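Local coordinates for metallo-beta-lactamase family protein (PDB 2ZO4) that probably acts as a hydrolase of the metallo-beta-lactamase superfamily, holding two zinc ions in its active site, although its natural substrate is not established, at residues L68-H72 with P73-G77; H92-E95 with F96-H100; A155-A159 with G160-R164; F289-T292 with L293-E297. All coordinates share one frame; numbering follows the deposited sequence.

Contact 1. Residues L68-H72 with P73-G77; sequences LTHHH and PDHYG. With ZN (zinc ion), chain B; ZN (zinc ion), chain C.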
loop_
_atom_site.group_PDB
_atom_site.type_symbol
_atom_site.label_atom_id
_atom_site.label_comp_id
_atom_site.label_asym_id
_atom_site.label_seq_id
_atom_site.Cartn_x
_atom_site.Cartn_y
_atom_site.Cartn_z
ATOM N N LEU A 68 5.676 -9.597 -0.113
ATOM C CA LEU A 68 5.293 -8.208 -0.378
ATOM C C LEU A 68 3.824 -7.945 -0.085
ATOM O O LEU A 68 2.947 -8.623 -0.619
ATOM C CB LEU A 68 5.603 -7.811 -1.830
ATOM C CG LEU A 68 7.061 -7.845 -2.297
ATOM C CD1 LEU A 68 7.164 -7.422 -3.762
ATOM C CD2 LEU A 68 7.960 -6.976 -1.421
ATOM N N THR A 69 3.560 -6.948 0.753
ATOM C CA THR A 69 2.189 -6.526 1.023
ATOM C C THR A 69 1.575 -5.868 -0.210
ATOM O O THR A 69 0.414 -6.119 -0.533
ATOM C CB THR A 69 2.096 -5.577 2.241
ATOM O OG1 THR A 69 2.888 -4.407 2.003
ATOM C CG2 THR A 69 2.579 -6.283 3.513
ATOM N N HIS A 70 2.368 -5.047 -0.902
ATOM C CA HIS A 70 1.933 -4.370 -2.126
ATOM C C HIS A 70 3.094 -3.783 -2.948
ATOM O O HIS A 70 4.261 -3.880 -2.554
ATOM C CB HIS A 70 0.864 -3.306 -1.826
ATOM C CG HIS A 70 1.310 -2.225 -0.883
ATOM N ND1 HIS A 70 1.810 -2.484 0.375
ATOM C CD2 HIS A 70 1.285 -0.877 -1.006
ATOM C CE1 HIS A 70 2.089 -1.344 0.980
ATOM N NE2 HIS A 70 1.779 -0.353 0.166
ATOM N N HIS A 71 2.742 -3.171 -4.079
ATOM C CA HIS A 71 3.694 -2.726 -5.100
ATOM C C HIS A 71 4.282 -1.329 -4.891
ATOM O O HIS A 71 5.128 -0.899 -5.684
ATOM C CB HIS A 71 3.013 -2.730 -6.472
ATOM C CG HIS A 71 2.061 -1.590 -6.663
ATOM N ND1 HIS A 71 0.772 -1.611 -6.180
ATOM C CD2 HIS A 71 2.216 -0.386 -7.266
ATOM C CE1 HIS A 71 0.168 -0.475 -6.486
ATOM N NE2 HIS A 71 1.023 0.284 -7.146
ATOM N N HIS A 72 3.817 -0.600 -3.877
ATOM C CA HIS A 72 4.311 0.760 -3.662
ATOM C C HIS A 72 5.821 0.730 -3.403
ATOM O O HIS A 72 6.325 -0.226 -2.800
ATOM C CB HIS A 72 3.547 1.478 -2.539
ATOM C CG HIS A 72 2.108 1.760 -2.867
ATOM N ND1 HIS A 72 1.189 2.139 -1.913
ATOM C CD2 HIS A 72 1.430 1.702 -4.039
ATOM C CE1 HIS A 72 0.010 2.312 -2.484
ATOM N NE2 HIS A 72 0.128 2.054 -3.773
ATOM N N PRO A 73 6.548 1.763 -3.873
ATOM C CA PRO A 73 8.015 1.729 -3.901
ATOM C C PRO A 73 8.670 1.479 -2.538
ATOM O O PRO A 73 9.685 0.793 -2.466
ATOM C CB PRO A 73 8.394 3.119 -4.436
ATOM C CG PRO A 73 7.176 3.966 -4.232
ATOM C CD PRO A 73 6.020 3.040 -4.388
ATOM N N ASP A 74 8.081 2.022 -1.474
ATOM C CA ASP A 74 8.593 1.851 -0.109
ATOM C C ASP A 74 8.494 0.420 0.449
ATOM O O ASP A 74 9.068 0.122 1.496
ATOM C CB ASP A 74 7.937 2.863 0.848
ATOM C CG ASP A 74 6.412 2.839 0.796
ATOM O OD1 ASP A 74 5.831 2.688 -0.305
ATOM O OD2 ASP A 74 5.789 2.988 1.870
ATOM N N HIS A 75 7.775 -0.454 -0.248
ATOM C CA HIS A 75 7.605 -1.848 0.175
ATOM C C HIS A 75 8.210 -2.816 -0.848
ATOM O O HIS A 75 8.699 -3.889 -0.499
ATOM C CB HIS A 75 6.115 -2.159 0.376
ATOM C CG HIS A 75 5.448 -1.288 1.399
ATOM N ND1 HIS A 75 5.190 -1.711 2.686
ATOM C CD2 HIS A 75 4.991 -0.017 1.326
ATOM C CE1 HIS A 75 4.606 -0.738 3.362
ATOM N NE2 HIS A 75 4.474 0.302 2.559
ATOM N N TYR A 76 8.205 -2.392 -2.106
ATOM C CA TYR A 76 8.471 -3.248 -3.260
ATOM C C TYR A 76 9.837 -2.955 -3.897
ATOM O O TYR A 76 10.349 -3.766 -4.677
ATOM C CB TYR A 76 7.322 -3.011 -4.239
ATOM C CG TYR A 76 7.398 -3.532 -5.661
ATOM C CD1 TYR A 76 6.643 -4.633 -6.059
ATOM C CD2 TYR A 76 8.134 -2.858 -6.636
ATOM C CE1 TYR A 76 6.664 -5.082 -7.382
ATOM C CE2 TYR A 76 8.172 -3.305 -7.951
ATOM C CZ TYR A 76 7.433 -4.410 -8.318
ATOM O OH TYR A 76 7.465 -4.834 -9.627
ATOM N N GLY A 77 10.424 -1.813 -3.539
ATOM C CA GLY A 77 11.613 -1.273 -4.212
ATOM C C GLY A 77 12.859 -2.146 -4.282
ATOM O O GLY A 77 13.554 -2.145 -5.293
HETATM ZN ZN ZN B . 1.477 1.858 0.284
HETATM ZN ZN ZN C . 3.748 2.223 2.663
HETATM O O HOH W 1 3.145 2.815 0.870
#
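H70 lays CE1 of its imidazole over the centre of one face of the H75 ring, and the closest atoms, H70 CE1 and H75 CD2, are 3.2 Å apart. The two ring planes are inclined by 45°, so the overlap is neither a flat stack nor an edge-to-face pair. A chi1 of 60° puts H70 CG between the backbone N and the carbonyl carbon, and from there the ring reaches both T69 and the metal. H70 ND1 donates to T69 OG1 at 2.7 Å, with the hydroxyl oxygen close to the ring plane, and H70 NE2 binds the chain B zinc at 2.2 Å. That bond and the zinc together fix the ring's rotation. H72 ND1 joins the same ion, while H75 NE2, 2.1 Å from the chain C zinc, shares that ion with D74 OD2. Water 1 bridges the pair, its oxygen 2.0 Å from each zinc. H171 and D190 complete the first site, and D190, which spans both ions, completes the second with H233. D37 accepts from H75 ND1, a second-shell support for that ligand.

Behind the metals, H72 sits at the N-cap position of the short helix, and its carbonyl O accepts from H75 N at 2.9 Å and Y76 N at 3.0 Å. The apolar end closes with L68 CD1 against Y76 CD1 at 3.7 Å.

This is the HxHxDH signature of the superfamily, four ligands from six consecutive residues, two in the loop and two in the helix. It runs from the end of strand 65-68 into helix 73-76, with L68 packed on strand 88-92 and both D74 and H75 against V22 of strand 21-29.

Contact 2. Residues H92-E95 with F96-H100; sequences HEEE and FARGH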
loop_
_atom_site.group_PDB
_atom_site.type_symbol
_atom_site.label_atom_id
_atom_site.label_comp_id
_atom_site.label_asym_id
_atom_site.label_seq_id
_atom_site.Cartn_x
_atom_site.Cartn_y
_atom_site.Cartn_z
ATOM N N HIS A 92 0.758 -10.627 -4.171
ATOM C CA HIS A 92 -0.633 -11.012 -4.458
ATOM C C HIS A 92 -0.979 -10.889 -5.939
ATOM O O HIS A 92 -0.618 -9.909 -6.589
ATOM C CB HIS A 92 -1.643 -10.227 -3.622
ATOM C CG HIS A 92 -3.049 -10.709 -3.789
ATOM N ND1 HIS A 92 -3.887 -10.235 -4.775
ATOM C CD2 HIS A 92 -3.754 -11.649 -3.116
ATOM C CE1 HIS A 92 -5.050 -10.855 -4.697
ATOM N NE2 HIS A 92 -4.995 -11.718 -3.699
ATOM N N GLU A 93 -1.697 -11.893 -6.442
ATOM C CA GLU A 93 -2.021 -12.042 -7.871
ATOM C C GLU A 93 -2.599 -10.781 -8.543
ATOM O O GLU A 93 -2.293 -10.497 -9.700
ATOM C CB GLU A 93 -2.956 -13.252 -8.085
ATOM C CG GLU A 93 -4.293 -13.191 -7.306
ATOM C CD GLU A 93 -5.122 -14.478 -7.385
ATOM O OE1 GLU A 93 -4.879 -15.313 -8.280
ATOM O OE2 GLU A 93 -6.029 -14.655 -6.541
ATOM N N GLU A 94 -3.411 -10.027 -7.805
ATOM C CA GLU A 94 -4.095 -8.844 -8.335
ATOM C C GLU A 94 -3.160 -7.655 -8.636
ATOM O O GLU A 94 -3.545 -6.721 -9.348
ATOM C CB GLU A 94 -5.240 -8.445 -7.391
ATOM C CG GLU A 94 -6.127 -7.295 -7.862
ATOM C CD GLU A 94 -7.141 -7.676 -8.936
ATOM O OE1 GLU A 94 -7.201 -8.849 -9.362
ATOM O OE2 GLU A 94 -7.894 -6.778 -9.353
ATOM N N GLU A 95 -1.936 -7.696 -8.110
ATOM C CA GLU A 95 -0.929 -6.678 -8.420
ATOM C C GLU A 95 -0.323 -6.880 -9.806
ATOM O O GLU A 95 0.130 -5.921 -10.429
ATOM C CB GLU A 95 0.208 -6.679 -7.388
ATOM C CG GLU A 95 -0.169 -6.285 -5.962
ATOM C CD GLU A 95 -0.485 -4.804 -5.801
ATOM O OE1 GLU A 95 -1.505 -4.344 -6.355
ATOM O OE2 GLU A 95 0.277 -4.104 -5.100
ATOM N N PHE A 96 -0.316 -8.128 -10.275
ATOM C CA PHE A 96 0.474 -8.536 -11.447
ATOM C C PHE A 96 0.183 -7.757 -12.725
ATOM O O PHE A 96 1.111 -7.302 -13.390
ATOM C CB PHE A 96 0.351 -10.047 -11.694
ATOM C CG PHE A 96 1.280 -10.883 -10.847
ATOM C CD1 PHE A 96 1.229 -10.819 -9.453
ATOM C CD2 PHE A 96 2.192 -11.754 -11.444
ATOM C CE1 PHE A 96 2.083 -11.592 -8.670
ATOM C CE2 PHE A 96 3.049 -12.531 -10.669
ATOM C CZ PHE A 96 2.992 -12.453 -9.276
ATOM N N ALA A 97 -1.095 -7.602 -13.062
ATOM C CA ALA A 97 -1.488 -6.868 -14.264
ATOM C C ALA A 97 -1.668 -5.378 -13.996
ATOM O O ALA A 97 -2.020 -4.617 -14.899
ATOM C CB ALA A 97 -2.757 -7.464 -14.872
ATOM N N ARG A 98 -1.413 -4.954 -12.761
ATOM C CA ARG A 98 -1.658 -3.562 -12.385
ATOM C C ARG A 98 -0.391 -2.851 -11.900
ATOM O O ARG A 98 0.444 -2.461 -12.721
ATOM C CB ARG A 98 -2.813 -3.476 -11.377
ATOM C CG ARG A 98 -4.121 -4.070 -11.914
ATOM C CD ARG A 98 -5.242 -4.011 -10.893
ATOM N NE ARG A 98 -6.483 -4.607 -11.386
ATOM C CZ ARG A 98 -7.371 -3.991 -12.169
ATOM N NH1 ARG A 98 -7.166 -2.743 -12.578
ATOM N NH2 ARG A 98 -8.471 -4.633 -12.548
ATOM N N GLY A 99 -0.243 -2.698 -10.584
ATOM C CA GLY A 99 0.924 -2.038 -10.002
ATOM C C GLY A 99 2.260 -2.658 -10.377
ATOM O O GLY A 99 3.232 -1.938 -10.618
ATOM N N HIS A 100 2.312 -3.988 -10.420
ATOM C CA HIS A 100 3.517 -4.704 -10.856
ATOM C C HIS A 100 3.863 -4.390 -12.314
ATOM O O HIS A 100 5.015 -4.093 -12.623
ATOM C CB HIS A 100 3.376 -6.215 -10.639
ATOM C CG HIS A 100 4.550 -7.012 -11.122
ATOM N ND1 HIS A 100 5.835 -6.802 -10.665
ATOM C CD2 HIS A 100 4.631 -8.030 -12.012
ATOM C CE1 HIS A 100 6.657 -7.649 -11.259
ATOM N NE2 HIS A 100 5.952 -8.405 -12.082
HETATM O O HOH W 2 -3.243 -9.006 -11.953
HETATM O O HOH W 3 -5.650 -7.806 -11.923
HETATM O O HOH W 4 -9.393 -7.339 -11.232
HETATM O O HOH W 5 -1.782 -2.641 -8.200
#
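E94 sets CG anti to its own nitrogen (chi1 -175°) and then bends at chi2 (77°), while R98 runs straight out from CG to NE, and the two chains meet at their charged ends. E94 OE2 and R98 NE form a salt bridge at 3.3 Å, a bent one: NE comes from above the carboxylate plane, and the carboxylate and guanidinium are turned 35° apart. Water 4 links the same groups by donating to E94 OE2 and accepting from R98 NH2. R207 adds a second salt bridge to E94, and R98 NH1 goes to the carbonyl of Y205.

Within the turn itself the backbone is tightly tied. E95 O is gripped from opposite faces of its carbonyl plane by R98 N at 3.0 Å and H100 N at 2.9 Å. F96 N reaches E93 O at 3.1 Å, and H92 O lies in the plane of the phenyl ring at its edge, 3.5 Å from F96 CD1. Water 5 accepts a hydrogen bond from G99 N and donates one to E95 OE1, which is also bonded to G174 N.

The result is a type I turn from E95 to R98 leading into helix 99-104, with R98 at the N-cap. Beside the dinuclear zinc site it carries the buried carboxylate of E95, packed against the zinc ligand H70 and bonded through OE2 to H71, which lies between two ligands.

Contact 3. Residues A155-A159 with G160-R164; sequences ALEVA and GKRLR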
loop_
_atom_site.group_PDB
_atom_site.type_symbol
_atom_site.label_atom_id
_atom_site.label_comp_id
_atom_site.label_asym_id
_atom_site.label_seq_id
_atom_site.Cartn_x
_atom_site.Cartn_y
_atom_site.Cartn_z
ATOM N N ALA A 155 -2.195 -20.383 2.886
ATOM C CA ALA A 155 -1.417 -20.531 4.099
ATOM C C ALA A 155 0.043 -20.770 3.745
ATOM O O ALA A 155 0.365 -21.668 2.960
ATOM C CB ALA A 155 -1.958 -21.675 4.931
ATOM N N LEU A 156 0.915 -19.955 4.329
ATOM C CA LEU A 156 2.345 -20.057 4.092
ATOM C C LEU A 156 3.080 -20.476 5.360
ATOM O O LEU A 156 2.831 -19.936 6.442
ATOM C CB LEU A 156 2.905 -18.722 3.584
ATOM C CG LEU A 156 2.308 -18.074 2.326
ATOM C CD1 LEU A 156 2.667 -16.596 2.282
ATOM C CD2 LEU A 156 2.765 -18.766 1.053
ATOM N N GLU A 157 3.975 -21.445 5.221
ATOM C CA GLU A 157 4.876 -21.815 6.301
ATOM C C GLU A 157 6.186 -21.091 6.064
ATOM O O GLU A 157 6.927 -21.411 5.131
ATOM C CB GLU A 157 5.095 -23.327 6.356
ATOM C CG GLU A 157 4.060 -24.063 7.176
ATOM C CD GLU A 157 2.767 -24.259 6.426
ATOM O OE1 GLU A 157 2.651 -25.259 5.688
ATOM O OE2 GLU A 157 1.861 -23.416 6.579
ATOM N N VAL A 158 6.449 -20.097 6.904
ATOM C CA VAL A 158 7.584 -19.203 6.721
ATOM C C VAL A 158 8.338 -19.061 8.032
ATOM O O VAL A 158 7.792 -18.549 9.011
ATOM C CB VAL A 158 7.137 -17.785 6.262
ATOM C CG1 VAL A 158 8.349 -16.903 6.037
ATOM C CG2 VAL A 158 6.285 -17.845 5.000
ATOM N N ALA A 159 9.589 -19.522 8.038
ATOM C CA ALA A 159 10.496 -19.373 9.184
ATOM C C ALA A 159 9.899 -19.882 10.498
ATOM O O ALA A 159 10.014 -19.235 11.539
ATOM C CB ALA A 159 10.954 -17.913 9.317
ATOM N N GLY A 160 9.248 -21.041 10.439
ATOM C CA GLY A 160 8.663 -21.656 11.633
ATOM C C GLY A 160 7.295 -21.114 12.007
ATOM O O GLY A 160 6.637 -21.642 12.907
ATOM N N LYS A 161 6.864 -20.062 11.317
ATOM C CA LYS A 161 5.544 -19.481 11.546
ATOM C C LYS A 161 4.567 -19.799 10.413
ATOM O O LYS A 161 4.975 -20.144 9.301
ATOM C CB LYS A 161 5.655 -17.973 11.796
ATOM C CG LYS A 161 6.181 -17.646 13.194
ATOM C CD LYS A 161 6.688 -16.224 13.305
ATOM C CE LYS A 161 7.138 -15.908 14.732
ATOM N NZ LYS A 161 8.293 -16.743 15.179
ATOM N N ARG A 162 3.275 -19.707 10.719
ATOM C CA ARG A 162 2.229 -19.944 9.734
ATOM C C ARG A 162 1.441 -18.661 9.496
ATOM O O ARG A 162 0.810 -18.124 10.410
ATOM C CB ARG A 162 1.312 -21.084 10.175
ATOM C CG ARG A 162 0.439 -21.628 9.048
ATOM C CD ARG A 162 -0.103 -23.016 9.370
ATOM N NE ARG A 162 -1.203 -23.362 8.470
ATOM C CZ ARG A 162 -1.121 -24.210 7.449
ATOM N NH1 ARG A 162 0.013 -24.841 7.183
ATOM N NH2 ARG A 162 -2.191 -24.437 6.696
ATOM N N LEU A 163 1.497 -18.181 8.259
ATOM C CA LEU A 163 0.940 -16.887 7.885
ATOM C C LEU A 163 -0.242 -17.058 6.941
ATOM O O LEU A 163 -0.130 -17.739 5.924
ATOM C CB LEU A 163 2.016 -16.034 7.203
ATOM C CG LEU A 163 3.107 -15.377 8.054
ATOM C CD1 LEU A 163 4.068 -16.390 8.664
ATOM C CD2 LEU A 163 3.869 -14.376 7.213
ATOM N N ARG A 164 -1.366 -16.433 7.274
ATOM C CA ARG A 164 -2.534 -16.448 6.406
ATOM C C ARG A 164 -2.527 -15.208 5.523
ATOM O O ARG A 164 -2.440 -14.084 6.024
ATOM C CB ARG A 164 -3.825 -16.501 7.231
ATOM C CG ARG A 164 -5.109 -16.622 6.401
ATOM C CD ARG A 164 -5.294 -18.026 5.822
ATOM N NE ARG A 164 -5.473 -19.020 6.882
ATOM C CZ ARG A 164 -5.524 -20.338 6.695
ATOM N NH1 ARG A 164 -5.412 -20.855 5.477
ATOM N NH2 ARG A 164 -5.686 -21.142 7.739
HETATM O O HOH W 6 10.003 -16.855 12.961
#
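L156 and L163 form the firm centre of this hairpin. Each donates its amide to the other's carbonyl, L156 N to L163 O and L163 N to L156 O both at 2.9 Å. Nearer the turn, V158 N reaches K161 O at 2.8 Å, and K161 N returns to V158 O. V158 to K161 is a type I' turn; A159 and G160 both take positive phi (83° at G160), which closes a two-residue hairpin. L156, V158, K161 and L163 share one side of the hairpin, and there V158 CB and L163 CD1 make an apolar contact at 4.1 Å.

The other side, bearing A155, E157, R162 and R164, is the more solvent-exposed. R162 swings out with CG anti to the backbone nitrogen (chi1 -165°) and an extended chain, lying alongside E157 and pointing the same way. Carboxylate and guanidinium, with planes nearly parallel, 17° apart, make a salt bridge from E157 OE2 to R162 NH1, whose modelled length is doubtfully short. One face of that guanidinium lies over A155, with A155 CB 3.3 Å from R162 NH2. R164, bent at chi2 and chi3, brings NH1 within 3.6 Å of A155 CB, and its NE pairs with E181. At the turn, water 6 joins A159 O to K161 NZ, which also bonds P6 O.

Strand 155-158 is the outermost of its five-stranded sheet and 161-167 the next, followed by 176-180. L156, V158 and L163 all pack on L67 of strand 65-68 in the facing sheet, and L163 also meets L27 of strand 21-29.

Contact 4. Residues F289-T292 with L293-E297; sequences FAET and LAHLE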
loop_
_atom_site.group_PDB
_atom_site.type_symbol
_atom_site.label_atom_id
_atom_site.label_comp_id
_atom_site.label_asym_id
_atom_site.label_seq_id
_atom_site.Cartn_x
_atom_site.Cartn_y
_atom_site.Cartn_z
ATOM N N PHE A 289 -4.398 14.237 -4.916
ATOM C CA PHE A 289 -5.185 14.151 -6.148
ATOM C C PHE A 289 -5.855 12.785 -6.343
ATOM O O PHE A 289 -7.054 12.715 -6.610
ATOM C CB PHE A 289 -4.323 14.478 -7.372
ATOM C CG PHE A 289 -4.995 14.185 -8.697
ATOM C CD1 PHE A 289 -5.793 15.141 -9.314
ATOM C CD2 PHE A 289 -4.825 12.954 -9.325
ATOM C CE1 PHE A 289 -6.408 14.877 -10.538
ATOM C CE2 PHE A 289 -5.445 12.676 -10.542
ATOM C CZ PHE A 289 -6.235 13.643 -11.150
ATOM N N ALA A 290 -5.067 11.716 -6.228
ATOM C CA ALA A 290 -5.561 10.356 -6.449
ATOM C C ALA A 290 -6.590 9.929 -5.403
ATOM O O ALA A 290 -7.552 9.234 -5.733
ATOM C CB ALA A 290 -4.406 9.365 -6.512
ATOM N N GLU A 291 -6.377 10.349 -4.154
ATOM C CA GLU A 291 -7.324 10.115 -3.056
ATOM C C GLU A 291 -8.641 10.844 -3.295
ATOM O O GLU A 291 -9.718 10.274 -3.109
ATOM C CB GLU A 291 -6.729 10.565 -1.716
ATOM C CG GLU A 291 -6.175 9.440 -0.839
ATOM C CD GLU A 291 -6.952 9.225 0.465
ATOM O OE1 GLU A 291 -8.051 9.799 0.633
ATOM O OE2 GLU A 291 -6.456 8.478 1.331
ATOM N N THR A 292 -8.539 12.110 -3.696
ATOM C CA THR A 292 -9.709 12.936 -4.002
ATOM C C THR A 292 -10.514 12.339 -5.160
ATOM O O THR A 292 -11.743 12.305 -5.109
ATOM C CB THR A 292 -9.304 14.393 -4.311
ATOM O OG1 THR A 292 -8.522 14.907 -3.224
ATOM C CG2 THR A 292 -10.533 15.276 -4.504
ATOM N N LEU A 293 -9.809 11.861 -6.181
ATOM C CA LEU A 293 -10.434 11.212 -7.328
ATOM C C LEU A 293 -11.172 9.930 -6.931
ATOM O O LEU A 293 -12.282 9.681 -7.403
ATOM C CB LEU A 293 -9.395 10.933 -8.422
ATOM C CG LEU A 293 -9.871 10.316 -9.743
ATOM C CD1 LEU A 293 -11.072 11.061 -10.325
ATOM C CD2 LEU A 293 -8.727 10.293 -10.738
ATOM N N ALA A 294 -10.547 9.133 -6.065
ATOM C CA ALA A 294 -11.154 7.914 -5.521
ATOM C C ALA A 294 -12.467 8.186 -4.785
ATOM O O ALA A 294 -13.424 7.416 -4.901
ATOM C CB ALA A 294 -10.175 7.209 -4.590
ATOM N N HIS A 295 -12.495 9.268 -4.014
ATOM C CA HIS A 295 -13.688 9.646 -3.268
ATOM C C HIS A 295 -14.791 10.174 -4.185
ATOM O O HIS A 295 -15.966 9.874 -3.979
ATOM C CB HIS A 295 -13.345 10.660 -2.178
ATOM C CG HIS A 295 -12.689 10.049 -0.978
ATOM N ND1 HIS A 295 -11.399 9.561 -1.004
ATOM C CD2 HIS A 295 -13.148 9.834 0.276
ATOM C CE1 HIS A 295 -11.089 9.079 0.186
ATOM N NE2 HIS A 295 -12.134 9.229 0.980
ATOM N N LEU A 296 -14.400 10.953 -5.194
ATOM C CA LEU A 296 -15.338 11.450 -6.197
ATOM C C LEU A 296 -16.005 10.321 -6.990
ATOM O O LEU A 296 -17.206 10.372 -7.259
ATOM C CB LEU A 296 -14.639 12.419 -7.153
ATOM C CG LEU A 296 -14.334 13.822 -6.613
ATOM C CD1 LEU A 296 -13.230 14.472 -7.433
ATOM C CD2 LEU A 296 -15.600 14.688 -6.595
ATOM N N GLU A 297 -15.228 9.310 -7.362
ATOM C CA GLU A 297 -15.755 8.195 -8.151
ATOM C C GLU A 297 -16.627 7.256 -7.319
ATOM O O GLU A 297 -17.538 6.609 -7.844
ATOM C CB GLU A 297 -14.627 7.448 -8.874
ATOM C CG GLU A 297 -14.093 8.204 -10.101
ATOM C CD GLU A 297 -15.171 8.468 -11.156
ATOM O OE1 GLU A 297 -15.522 7.531 -11.898
ATOM O OE2 GLU A 297 -15.665 9.610 -11.248
#
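H295 reaches back along its helix to E291. Its CB passes 3.7 Å from T292 O, and CG lies beside the backbone nitrogen (chi1 -77°), which turns the imidazole toward the preceding turn. ND1 then donates to E291 O at 2.8 Å, with the oxygen close to the ring plane at its edge. CE1 faces the side chain of the same residue, 3.2 Å from E291 OE1, and NE2 at the far end is hydrogen-bonded to H251, whose ring meets this one. Both ring nitrogens are therefore engaged and the ring orientation is fixed.

E291 O is held twice, since H295 N also reaches it at 3.1 Å, from the opposite face of the carbonyl plane to ND1. The carboxylate runs alongside the imidazole, their planes only 12° apart. E291 chi1, -101°, is well off a staggered value. OE2 is bonded to V200 N, but OE1 is buried and has no hydrogen-bonding partner.

Two apolar pairs follow the same four-residue spacing. F289 CE2 touches L293 CD2 at 4.1 Å, and T292 CG2 meets L296 CD1 at 4.1 Å, the members of each pair pointing the same way. T292 packs on L271, S272 and L275 of helix 268-275, and L296 on A268 of that helix and L258 of helix 240-261, where H295 also packs.

Such i to i+4 pairing is the ordinary alpha-helical spacing, here on the buried helix 286-301 of the C-terminal metallo-beta-lactamase-like domain. It brings the E291 side chain to about 7 Å from that of H171, a zinc ligand.

How the contacts relate
Following the chain, contact 1 turns the end of strand 65-68 into helix 73-76, and contact 2 does the same for strand 88-92 and helix 99-104. These neighbouring strands of one sheet bring the two turns together: H71 ND1 to E95 OE2 and Y76 OH to H100 ND1, both 2.8 Å, are probable hydrogen bonds. Contact 3 closes a hairpin at the edge of the second sheet, its nearest atoms about 8 Å from contact 1. Contact 4 lies on the last helix, 286-301, about 36 Å from contact 3 between centres and across the chain's middle. All four are local and in series; none nests within or crosses another.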